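Local coordinates for folylpolyglutamate synthase protein FOLC (Mycobacterium tuberculosis, PDB 2VOS) that probably catalyses the ATP-dependent addition of glutamate to dihydropteroate and to tetrahydrofolate, giving dihydrofolate and folylpolyglutamates, at residues G337-M342 with A363-H368; G377-L382 with G389-L394; D438-A443 with I466-S471. All coordinates share one frame; numbering follows the deposited sequence.

Contact 1: residues G337-M342 with A363-H368; sequences GRLERM and AQTLAH. With ADP (adenosine-5'-diphosphate), chain B.
With chi1 at -56°, Thr365 puts OG1 anti to the carbonyl carbon and leaves its methyl CG2 anti to the backbone N, presented to Leu339, whose first torsion is -121°. Both side-chain torsions of Leu339 are near eclipsed, so its conformer is either strained or less certain than its neighbours'. The ends of the two side chains meet head-on, and Leu339 CD2 comes to rest 3.7 Å from Thr365 CG2 and 3.8 Å from Thr365 CB. The other branch of Leu339 leads to a looser neighbour, with CD1 4.3 Å from CD2 of Leu366, one residue further along the helix. Thr365 OG1 is hydrogen-bonded to Ala361 O one turn back, so the polar branch is satisfied within the helix while the methyl serves the contact. His297 of helix 296-312 touches both Leu339 and Thr365.

One residue before Leu339, the Arg338 side chain bends partway and then runs extended to the alpha-phosphate of ADP. Its NE and NH2 both donate to ADP O1A, each at 2.8 Å, so a single oxygen is gripped by two N-H groups along the edge of the guanidinium, with PA in its plane. The bonds are moderately bent, near 145°. NH1 is held by Pro336 O, which should help fix the rotation of the group, while Arg338 CG lies 3.5 Å from ADP O3'. Leu339 N bonds to Asp351 OD1, and the OD2 of that same aspartate binds ADP.

A G1 beta bulge, with Leu339 and Glu340 set opposite Ile350, lies where edge strand 340-343 of the glutamate ligase domain begins, beside the ADP site of this Mur ligase relative.

Contact 2: residues G377-L382 with G389-L394; sequences GVLSVL and GILAAL
Leu379 and Leu391 meet through their CD2 methyls at 3.4 Å, closer than two methyls normally pack, and the two side chains run at a slant to each other. Leu379 carries CG anti to the backbone N (chi1 -171°), which extends the side chain from the strand toward the helix. Leu391 starts from a CB that does not aim at the strand; with CG anti to its carbonyl carbon (chi1 -68°), the end of the side chain nevertheless swings nearer and brings CD2 into place. The two branches of Leu379 thus serve different turns of the helix, since its CD1 approaches Leu394 CD1 more loosely, at 4.4 Å.

Further along the segment, the side chains of Val381 and Ile390 run past one another, pointing opposite ways. They touch through methyls, Val381 CG1 lying 4.0 Å from Ile390 CD1, the far end of the isoleucine.

All five residues are buried, and no hydrogen bond joins the two segments. Leu379 also meets Leu417, and Leu391 meets Ala420 and Phe425, all on helix 414-425; on the side of helix 356-368, Ile390 and Leu394 touch Ala359. Strand 374-379 and helix 387-394, continued by strand 400-403, form a beta-alpha-beta unit of the glutamate ligase domain, and this interlock of aliphatic chains is the packing of its crossover helix on the sheet.

Contact 3: residues D438-A443 with I466-S471; sequences DAIDVA and IVITGS
Ile440 and Ile468 touch through their terminal methyls, with CD1 to CD1 at 3.8 Å and Ile440 CG1 also 3.9 Å from Ile468 CD1. The two side chains cross at about a right angle, so the end of the strand residue lies against the last two carbons of the helix residue. Ile440 gains this place through its torsions: its CB does not aim at the strand, but CG1 set anti to the carbonyl carbon (chi1 -67°) carries CD1 across.

One helical turn on, Ala443 meets Ile466 where the backbones come closest, their CA atoms 6.6 Å apart. The small CB of Ala443 sits among three carbons of Ile466, 3.7 Å from CG2 and 4.0 Å from both CG1 and CD1. With only a methyl on the helix side, helix and strand can approach closely here.

Around this first shell the packing remains aliphatic. Val378 of the adjoining strand touches Ala439, Ala443 and Ile466, and Ile468 also reaches Val348 and Ile350. Backbone bonds fix the strand from both flanks: Ile466 and Ile468 pair with strand 347-350, Val467 with strand 374-379. Beyond it, Thr469 OG1 is bonded to Asp351 O, and Ser471, at the N-cap position of helix 472-481, caps Val473 N with its OG.

Helix 436-451 lies over strand 464-469, a central strand of the mixed sheet, while Val467, pointing from the strand's other face, packs against Leu362 and Leu366 of helix 356-368.

Overall arrangement
All three contacts are buried and belong to one mixed sheet with its flanking helices, yet their chemistry differs. Contact 1, at the start of an edge strand, combines sparse apolar packing with an arginine that grips ADP, whereas contacts 2 and 3 are purely aliphatic helix-on-strand interfaces. The latter two share neighbouring strands: Val378 N lies 2.7 Å from Val467 O, and Val378 O 2.9 Å from Thr469 N, both probable hydrogen bonds. Contact 1 meets contact 2 at Ala363 with Ala393 and Leu394, and meets contact 3 through Leu366 and Val467. Contacts 1 and 2 thus bring in helices that pack on each other, while contacts 2 and 3 are joined through the sheet.

Contact 1: residues G337-M342 with A363-H368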
# COMPACT_ATOMS: atom_id res chain seq x y z
N GLY A 337 5.05 1.18 8.24
CA GLY A 337 3.75 1.80 8.51
C GLY A 337 2.59 0.85 8.40
O GLY A 337 1.46 1.33 8.42
N ARG A 338 2.80 -0.47 8.25
CA ARG A 338 1.68 -1.46 8.37
C ARG A 338 1.88 -2.29 9.64
O ARG A 338 2.75 -3.19 9.73
CB ARG A 338 1.57 -2.38 7.14
CG ARG A 338 0.95 -1.67 5.89
CD ARG A 338 1.71 -0.40 5.56
NE ARG A 338 1.33 0.21 4.28
CZ ARG A 338 1.90 1.31 3.76
NH1 ARG A 338 2.87 1.97 4.38
NH2 ARG A 338 1.48 1.77 2.59
N LEU A 339 1.11 -1.92 10.67
CA LEU A 339 1.23 -2.49 12.00
C LEU A 339 2.69 -2.60 12.41
O LEU A 339 3.18 -3.69 12.77
CB LEU A 339 0.59 -3.86 12.02
CG LEU A 339 -0.58 -4.25 12.96
CD1 LEU A 339 -0.95 -3.30 14.04
CD2 LEU A 339 -1.73 -4.78 12.11
N GLU A 340 3.40 -1.48 12.30
CA GLU A 340 4.82 -1.48 12.54
C GLU A 340 5.05 -0.90 13.95
O GLU A 340 4.56 0.17 14.29
CB GLU A 340 5.54 -0.61 11.49
CG GLU A 340 7.07 -0.68 11.61
CD GLU A 340 7.76 0.28 10.65
OE1 GLU A 340 7.06 1.15 10.09
OE2 GLU A 340 9.00 0.20 10.51
N ARG A 341 5.83 -1.59 14.75
CA ARG A 341 6.11 -1.16 16.13
C ARG A 341 7.25 -0.19 16.16
O ARG A 341 8.35 -0.52 15.68
CB ARG A 341 6.55 -2.36 16.94
CG ARG A 341 5.44 -3.08 17.62
CD ARG A 341 5.96 -3.89 18.86
NE ARG A 341 7.18 -4.70 18.61
CZ ARG A 341 7.96 -5.20 19.57
NH1 ARG A 341 7.64 -5.04 20.87
NH2 ARG A 341 9.05 -5.88 19.24
N MSE A 342 6.99 0.99 16.73
CA MSE A 342 8.01 2.02 16.88
C MSE A 342 8.82 1.84 18.16
O MSE A 342 9.98 2.28 18.21
CB MSE A 342 7.40 3.45 16.93
CG MSE A 342 6.66 3.89 15.67
SE MSE A 342 7.87 4.09 14.19
CE MSE A 342 7.69 2.28 13.45
N ALA A 363 -7.77 -4.00 13.96
CA ALA A 363 -8.41 -4.27 15.27
C ALA A 363 -8.27 -5.77 15.57
O ALA A 363 -7.93 -6.17 16.69
CB ALA A 363 -9.91 -3.85 15.24
N GLN A 364 -8.53 -6.62 14.57
CA GLN A 364 -8.45 -8.05 14.81
C GLN A 364 -7.03 -8.48 15.21
O GLN A 364 -6.87 -9.37 16.07
CB GLN A 364 -8.84 -8.83 13.58
CG GLN A 364 -10.34 -8.86 13.35
CD GLN A 364 -10.65 -9.60 12.08
OE1 GLN A 364 -10.51 -10.83 12.03
NE2 GLN A 364 -11.00 -8.87 11.02
N THR A 365 -6.03 -7.90 14.54
CA THR A 365 -4.63 -8.21 14.82
C THR A 365 -4.25 -7.80 16.26
O THR A 365 -3.60 -8.57 17.01
CB THR A 365 -3.71 -7.50 13.82
OG1 THR A 365 -4.10 -7.87 12.49
CG2 THR A 365 -2.20 -7.93 14.02
N LEU A 366 -4.65 -6.60 16.67
CA LEU A 366 -4.36 -6.10 18.00
C LEU A 366 -4.97 -7.01 19.08
O LEU A 366 -4.35 -7.27 20.10
CB LEU A 366 -4.92 -4.67 18.19
CG LEU A 366 -4.18 -3.59 17.38
CD1 LEU A 366 -5.04 -2.31 17.34
CD2 LEU A 366 -2.75 -3.34 17.91
N ALA A 367 -6.16 -7.52 18.80
CA ALA A 367 -6.90 -8.37 19.74
C ALA A 367 -6.41 -9.84 19.72
O ALA A 367 -6.40 -10.54 20.76
CB ALA A 367 -8.39 -8.30 19.40
N HIS A 368 -6.03 -10.32 18.55
CA HIS A 368 -5.68 -11.71 18.43
C HIS A 368 -4.22 -12.06 18.61
O HIS A 368 -3.92 -13.19 18.95
CB HIS A 368 -6.12 -12.23 17.06
CG HIS A 368 -7.59 -12.14 16.81
ND1 HIS A 368 -8.12 -12.24 15.54
CD2 HIS A 368 -8.63 -12.00 17.65
CE1 HIS A 368 -9.44 -12.13 15.62
NE2 HIS A 368 -9.77 -12.00 16.89
PB ADP B . -2.70 -0.51 -0.25
O1B ADP B . -1.37 -0.31 -0.93
O2B ADP B . -3.29 0.77 0.27
O3B ADP B . -3.68 -1.38 -0.96
PA ADP B . -1.19 -1.53 2.09
O1A ADP B . -0.47 -0.18 2.12
O2A ADP B . -0.50 -2.88 2.16
O3A ADP B . -2.43 -1.48 1.03
O5' ADP B . -2.04 -1.49 3.47
C5' ADP B . -2.77 -0.35 3.95
C4' ADP B . -3.47 -0.82 5.25
O4' ADP B . -4.45 -1.84 4.91
C3' ADP B . -2.55 -1.57 6.22
O3' ADP B . -2.11 -0.72 7.25
C2' ADP B . -3.36 -2.63 6.91
O2' ADP B . -4.17 -1.95 7.93
C1' ADP B . -4.40 -2.94 5.87
N9 ADP B . -4.17 -4.13 5.01
C8 ADP B . -3.10 -4.50 4.23
N7 ADP B . -3.37 -5.66 3.57
C5 ADP B . -4.68 -5.97 3.85
C6 ADP B . -5.62 -7.02 3.47
N6 ADP B . -5.26 -8.01 2.63
N1 ADP B . -6.83 -6.97 4.04
C2 ADP B . -7.26 -6.05 4.94
N3 ADP B . -6.46 -5.02 5.32
C4 ADP B . -5.19 -4.98 4.81

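Contact 2: residues G377-L382 with G389-L394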
# COMPACT_ATOMS: atom_id res chain seq x y z
N GLY A 377 -6.01 5.07 20.82
CA GLY A 377 -5.76 5.28 19.41
C GLY A 377 -5.37 6.74 19.24
O GLY A 377 -5.82 7.58 20.04
N VAL A 378 -4.56 7.07 18.22
CA VAL A 378 -4.26 8.47 17.90
C VAL A 378 -4.65 8.45 16.47
O VAL A 378 -4.12 7.63 15.67
CB VAL A 378 -2.75 8.86 18.08
CG1 VAL A 378 -2.36 10.22 17.38
CG2 VAL A 378 -2.39 8.94 19.56
N LEU A 379 -5.60 9.33 16.13
CA LEU A 379 -6.27 9.21 14.86
C LEU A 379 -6.35 10.52 14.07
O LEU A 379 -6.72 11.56 14.61
CB LEU A 379 -7.70 8.69 15.15
CG LEU A 379 -8.58 8.27 13.98
CD1 LEU A 379 -8.22 6.88 13.49
CD2 LEU A 379 -10.06 8.32 14.44
N SER A 380 -6.02 10.47 12.80
CA SER A 380 -6.36 11.52 11.86
C SER A 380 -6.68 10.85 10.52
O SER A 380 -5.96 9.93 10.04
CB SER A 380 -5.20 12.50 11.67
OG SER A 380 -5.45 13.39 10.59
N VAL A 381 -7.76 11.31 9.90
CA VAL A 381 -8.32 10.61 8.76
C VAL A 381 -8.57 11.61 7.67
O VAL A 381 -8.97 12.75 7.94
CB VAL A 381 -9.66 9.87 9.14
CG1 VAL A 381 -10.24 9.14 7.93
CG2 VAL A 381 -9.41 8.81 10.26
N LEU A 382 -8.36 11.21 6.42
CA LEU A 382 -8.68 12.10 5.30
C LEU A 382 -10.21 12.20 5.02
O LEU A 382 -10.95 11.28 5.33
CB LEU A 382 -7.88 11.73 4.05
CG LEU A 382 -6.36 11.65 4.33
CD1 LEU A 382 -5.70 11.42 3.03
CD2 LEU A 382 -5.79 12.89 5.00
N GLY A 389 -17.15 4.00 9.33
CA GLY A 389 -16.73 2.60 9.24
C GLY A 389 -15.36 2.34 9.90
O GLY A 389 -15.13 1.30 10.55
N ILE A 390 -14.40 3.26 9.71
CA ILE A 390 -13.12 3.16 10.44
C ILE A 390 -13.33 3.18 11.98
O ILE A 390 -12.79 2.33 12.68
CB ILE A 390 -12.15 4.28 10.03
CG1 ILE A 390 -11.71 4.03 8.57
CG2 ILE A 390 -10.88 4.28 10.90
CD1 ILE A 390 -11.29 5.31 7.79
N LEU A 391 -14.09 4.14 12.50
CA LEU A 391 -14.25 4.25 13.93
C LEU A 391 -14.96 3.01 14.50
O LEU A 391 -14.61 2.48 15.58
CB LEU A 391 -15.04 5.52 14.27
CG LEU A 391 -14.27 6.82 13.95
CD1 LEU A 391 -15.19 8.04 13.78
CD2 LEU A 391 -13.21 7.07 15.02
N ALA A 392 -15.95 2.54 13.76
CA ALA A 392 -16.76 1.40 14.23
C ALA A 392 -15.88 0.11 14.32
O ALA A 392 -16.07 -0.70 15.22
CB ALA A 392 -17.95 1.18 13.32
N ALA A 393 -14.88 -0.01 13.46
CA ALA A 393 -14.00 -1.17 13.48
C ALA A 393 -13.02 -1.07 14.63
O ALA A 393 -12.57 -2.09 15.17
CB ALA A 393 -13.20 -1.29 12.14
N LEU A 394 -12.69 0.16 15.04
CA LEU A 394 -11.64 0.34 16.06
C LEU A 394 -12.20 0.47 17.46
O LEU A 394 -11.48 0.26 18.46
CB LEU A 394 -10.76 1.56 15.74
CG LEU A 394 -10.03 1.35 14.40
CD1 LEU A 394 -9.28 2.61 13.90
CD2 LEU A 394 -9.10 0.17 14.53

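Contact 3: residues D438-A443 with I466-S471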
# COMPACT_ATOMS: atom_id res chain seq x y z
N ASP A 438 1.43 16.66 19.81
CA ASP A 438 0.58 16.85 20.98
C ASP A 438 -0.27 15.58 21.26
O ASP A 438 -0.42 15.17 22.43
CB ASP A 438 -0.37 18.05 20.76
CG ASP A 438 0.31 19.44 20.98
OD1 ASP A 438 1.54 19.56 21.21
OD2 ASP A 438 -0.47 20.43 20.93
N ALA A 439 -0.86 14.99 20.22
CA ALA A 439 -1.76 13.85 20.36
C ALA A 439 -1.01 12.69 20.96
O ALA A 439 -1.51 12.04 21.87
CB ALA A 439 -2.35 13.44 19.05
N ILE A 440 0.22 12.46 20.50
CA ILE A 440 1.02 11.40 21.10
C ILE A 440 1.31 11.67 22.59
O ILE A 440 1.41 10.74 23.42
CB ILE A 440 2.29 11.07 20.29
CG1 ILE A 440 1.88 10.45 18.94
CG2 ILE A 440 3.17 10.06 21.04
CD1 ILE A 440 2.91 10.58 17.85
N ASP A 441 1.49 12.94 22.93
CA ASP A 441 1.79 13.26 24.31
C ASP A 441 0.52 12.98 25.12
O ASP A 441 0.59 12.47 26.23
CB ASP A 441 2.25 14.74 24.49
CG ASP A 441 3.73 14.99 24.05
OD1 ASP A 441 4.48 14.03 23.71
OD2 ASP A 441 4.13 16.17 24.02
N VAL A 442 -0.64 13.35 24.58
CA VAL A 442 -1.89 13.05 25.26
C VAL A 442 -2.03 11.53 25.47
O VAL A 442 -2.29 11.08 26.61
CB VAL A 442 -3.13 13.68 24.57
CG1 VAL A 442 -4.43 13.25 25.25
CG2 VAL A 442 -3.04 15.22 24.60
N ALA A 443 -1.82 10.74 24.40
CA ALA A 443 -1.98 9.29 24.49
C ALA A 443 -1.03 8.78 25.55
O ALA A 443 -1.34 7.84 26.30
CB ALA A 443 -1.69 8.58 23.14
N ILE A 466 -0.22 2.43 22.29
CA ILE A 466 -0.72 3.56 21.55
C ILE A 466 -0.70 3.12 20.09
O ILE A 466 0.31 2.55 19.61
CB ILE A 466 0.22 4.74 21.71
CG1 ILE A 466 0.27 5.13 23.19
CG2 ILE A 466 -0.29 5.95 20.96
CD1 ILE A 466 1.38 6.03 23.53
N VAL A 467 -1.80 3.35 19.38
CA VAL A 467 -1.88 2.94 18.00
C VAL A 467 -2.22 4.16 17.17
O VAL A 467 -3.27 4.82 17.34
CB VAL A 467 -2.97 1.89 17.81
CG1 VAL A 467 -3.04 1.51 16.33
CG2 VAL A 467 -2.66 0.67 18.68
N ILE A 468 -1.26 4.53 16.32
CA ILE A 468 -1.39 5.76 15.54
C ILE A 468 -1.83 5.34 14.13
O ILE A 468 -1.09 4.65 13.41
CB ILE A 468 0.00 6.47 15.47
CG1 ILE A 468 0.50 6.69 16.92
CG2 ILE A 468 -0.01 7.73 14.54
CD1 ILE A 468 2.01 7.01 17.02
N THR A 469 -3.01 5.81 13.70
CA THR A 469 -3.57 5.25 12.46
C THR A 469 -4.58 6.23 11.83
O THR A 469 -4.77 7.38 12.31
CB THR A 469 -4.23 3.88 12.79
OG1 THR A 469 -4.60 3.21 11.60
CG2 THR A 469 -5.55 4.05 13.68
N GLY A 470 -5.22 5.79 10.73
CA GLY A 470 -6.35 6.57 10.18
C GLY A 470 -6.05 7.04 8.77
O GLY A 470 -6.98 7.33 7.97
N SER A 471 -4.75 7.08 8.43
CA SER A 471 -4.31 7.57 7.15
C SER A 471 -2.87 7.14 6.92
O SER A 471 -2.08 6.96 7.87
CB SER A 471 -4.44 9.10 7.14
OG SER A 471 -3.88 9.68 5.99